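PDB 3AIZ: DNA polymerase sliding clamp 3 from Sulfolobus tokodaii, which forms part of a ring that encircles DNA and tethers the replicative polymerase and other DNA-processing proteins to it. Local coordinates for residues L27-D32 with E57-E62. Residues are numbered along the deposited sequence; the frame is centred on the assembly and turned at random.
Sequences LDFTSD and EEYNVE
Tyr59 and Thr30 offer a compact example of how one aromatic hydroxyl can join two sheets of a fold. The tyrosine ring reaches across from strand 58-60 with CG anti to the backbone N (chi1 -166°), and its OH donates a hydrogen bond to the carbonyl oxygen of Thr30, with Tyr59 OH to Thr30 O at 2.7 Å. The acceptor lies at the edge of the ring, in its plane; in turn the hydroxyl sits in the carbonyl plane, at a C=O...O angle of 146°. Beside this bond the Phe29 and Tyr59 side chains run at a slant to each other, with Phe29 CD2 4.4 Å from Tyr59 CE1, and the tyrosine OH lies near the plane of the phenylalanine ring, at its edge. Val61 adds to the apolar side of the contact: CG1 lies 3.8 Å from Phe29 O and CG2 4.0 Å from Phe29 CB. Val3 and Met1 extend the apolar patch, Val3 touching the side chains of both Phe29 and Tyr59 and Met1 touching Phe29 and Val61. The threonine's own hydroxyl turns to Gly33 O at the start of strand 33-39. In this N-terminal PCNA domain, edge strand 58-60 of one sheet is thus tied to the loop just after strand 24-29 of another: the in-plane bond to a backbone carbonyl fixes the hydroxyl's direction, while Phe29 and Val61 add nonpolar contact that sets none.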
loop_
_atom_site.group_PDB
_atom_site.type_symbol
_atom_site.label_atom_id
_atom_site.label_comp_id
_atom_site.label_asym_id
_atom_site.label_seq_id
_atom_site.Cartn_x
_atom_site.Cartn_y
_atom_site.Cartn_z
ATOM N N LEU C 27 -26.736 -33.660 -10.285
ATOM C CA LEU C 27 -26.811 -33.366 -11.709
ATOM C C LEU C 27 -27.868 -34.252 -12.355
ATOM O O LEU C 27 -27.685 -35.463 -12.477
ATOM C CB LEU C 27 -25.455 -33.589 -12.374
ATOM C CG LEU C 27 -24.293 -32.761 -11.821
ATOM C CD1 LEU C 27 -22.978 -33.198 -12.443
ATOM C CD2 LEU C 27 -24.535 -31.278 -12.052
ATOM N N ASP C 28 -28.976 -33.642 -12.761
ATOM C CA ASP C 28 -30.088 -34.378 -13.348
ATOM C C ASP C 28 -30.177 -34.126 -14.849
ATOM O O ASP C 28 -30.800 -33.160 -15.289
ATOM C CB ASP C 28 -31.399 -33.987 -12.665
ATOM C CG ASP C 28 -32.596 -34.733 -13.222
ATOM O OD1 ASP C 28 -32.400 -35.656 -14.040
ATOM O OD2 ASP C 28 -33.736 -34.394 -12.837
ATOM N N PHE C 29 -29.552 -35.001 -15.630
ATOM C CA PHE C 29 -29.556 -34.871 -17.083
ATOM C C PHE C 29 -30.842 -35.418 -17.693
ATOM O O PHE C 29 -31.142 -36.605 -17.575
ATOM C CB PHE C 29 -28.341 -35.579 -17.688
ATOM C CG PHE C 29 -27.026 -34.995 -17.260
ATOM C CD1 PHE C 29 -26.387 -35.456 -16.123
ATOM C CD2 PHE C 29 -26.433 -33.981 -17.994
ATOM C CE1 PHE C 29 -25.177 -34.920 -15.726
ATOM C CE2 PHE C 29 -25.224 -33.440 -17.602
ATOM C CZ PHE C 29 -24.596 -33.910 -16.466
ATOM N N THR C 30 -31.601 -34.543 -18.345
ATOM C CA THR C 30 -32.843 -34.941 -18.995
ATOM C C THR C 30 -32.800 -34.614 -20.482
ATOM O O THR C 30 -31.860 -33.978 -20.961
ATOM C CB THR C 30 -34.061 -34.243 -18.363
ATOM O OG1 THR C 30 -33.986 -32.831 -18.601
ATOM C CG2 THR C 30 -34.108 -34.502 -16.865
ATOM N N SER C 31 -33.822 -35.052 -21.210
ATOM C CA SER C 31 -33.902 -34.797 -22.643
ATOM C C SER C 31 -33.885 -33.301 -22.944
ATOM O O SER C 31 -33.305 -32.866 -23.939
ATOM C CB SER C 31 -35.161 -35.439 -23.232
ATOM O OG SER C 31 -36.331 -34.933 -22.610
ATOM N N ASP C 32 -34.520 -32.519 -22.076
ATOM C CA ASP C 32 -34.604 -31.073 -22.263
ATOM C C ASP C 32 -33.280 -30.377 -21.952
ATOM O O ASP C 32 -32.901 -29.418 -22.624
ATOM C CB ASP C 32 -35.725 -30.484 -21.403
ATOM C CG ASP C 32 -37.100 -30.965 -21.827
ATOM O OD1 ASP C 32 -37.211 -31.578 -22.910
ATOM O OD2 ASP C 32 -38.073 -30.726 -21.078
ATOM N N GLU C 57 -22.343 -27.392 -26.592
ATOM C CA GLU C 57 -22.002 -27.624 -27.989
ATOM C C GLU C 57 -22.452 -29.023 -28.391
ATOM O O GLU C 57 -22.914 -29.243 -29.511
ATOM C CB GLU C 57 -20.497 -27.471 -28.213
ATOM C CG GLU C 57 -20.065 -27.695 -29.651
ATOM C CD GLU C 57 -18.557 -27.723 -29.810
ATOM O OE1 GLU C 57 -17.849 -27.600 -28.789
ATOM O OE2 GLU C 57 -18.081 -27.870 -30.956
ATOM N N GLU C 58 -22.313 -29.967 -27.464
ATOM C CA GLU C 58 -22.761 -31.336 -27.681
ATOM C C GLU C 58 -23.569 -31.814 -26.482
ATOM O O GLU C 58 -23.135 -31.681 -25.338
ATOM C CB GLU C 58 -21.571 -32.268 -27.913
ATOM C CG GLU C 58 -20.763 -31.955 -29.163
ATOM C CD GLU C 58 -19.584 -32.894 -29.349
ATOM O OE1 GLU C 58 -19.426 -33.826 -28.531
ATOM O OE2 GLU C 58 -18.813 -32.698 -30.313
ATOM N N TYR C 59 -24.747 -32.370 -26.748
ATOM C CA TYR C 59 -25.614 -32.868 -25.690
ATOM C C TYR C 59 -26.238 -34.197 -26.097
ATOM O O TYR C 59 -27.117 -34.242 -26.957
ATOM C CB TYR C 59 -26.708 -31.846 -25.369
ATOM C CG TYR C 59 -27.443 -32.120 -24.077
ATOM C CD1 TYR C 59 -26.975 -31.616 -22.871
ATOM C CD2 TYR C 59 -28.604 -32.882 -24.062
ATOM C CE1 TYR C 59 -27.641 -31.863 -21.686
ATOM C CE2 TYR C 59 -29.277 -33.134 -22.881
ATOM C CZ TYR C 59 -28.791 -32.622 -21.697
ATOM O OH TYR C 59 -29.456 -32.869 -20.518
ATOM N N ASN C 60 -25.778 -35.277 -25.476
ATOM C CA ASN C 60 -26.254 -36.611 -25.818
ATOM C C ASN C 60 -26.803 -37.363 -24.610
ATOM O O ASN C 60 -26.080 -38.111 -23.951
ATOM C CB ASN C 60 -25.133 -37.421 -26.476
ATOM C CG ASN C 60 -25.589 -38.801 -26.915
ATOM O OD1 ASN C 60 -26.784 -39.101 -26.922
ATOM N ND2 ASN C 60 -24.635 -39.647 -27.288
ATOM N N VAL C 61 -28.086 -37.162 -24.326
ATOM C CA VAL C 61 -28.745 -37.856 -23.225
ATOM C C VAL C 61 -29.958 -38.628 -23.729
ATOM O O VAL C 61 -30.993 -38.038 -24.037
ATOM C CB VAL C 61 -29.196 -36.877 -22.128
ATOM C CG1 VAL C 61 -29.868 -37.633 -20.990
ATOM C CG2 VAL C 61 -28.013 -36.074 -21.614
ATOM N N GLU C 62 -29.826 -39.949 -23.812
ATOM C CA GLU C 62 -30.911 -40.793 -24.301
ATOM C C GLU C 62 -32.090 -40.820 -23.331
ATOM O O GLU C 62 -33.213 -40.478 -23.698
ATOM C CB GLU C 62 -30.409 -42.211 -24.593
ATOM C CG GLU C 62 -29.610 -42.845 -23.465
ATOM C CD GLU C 62 -29.086 -44.224 -23.827
ATOM O OE1 GLU C 62 -29.351 -44.686 -24.958
ATOM O OE2 GLU C 62 -28.411 -44.848 -22.980
#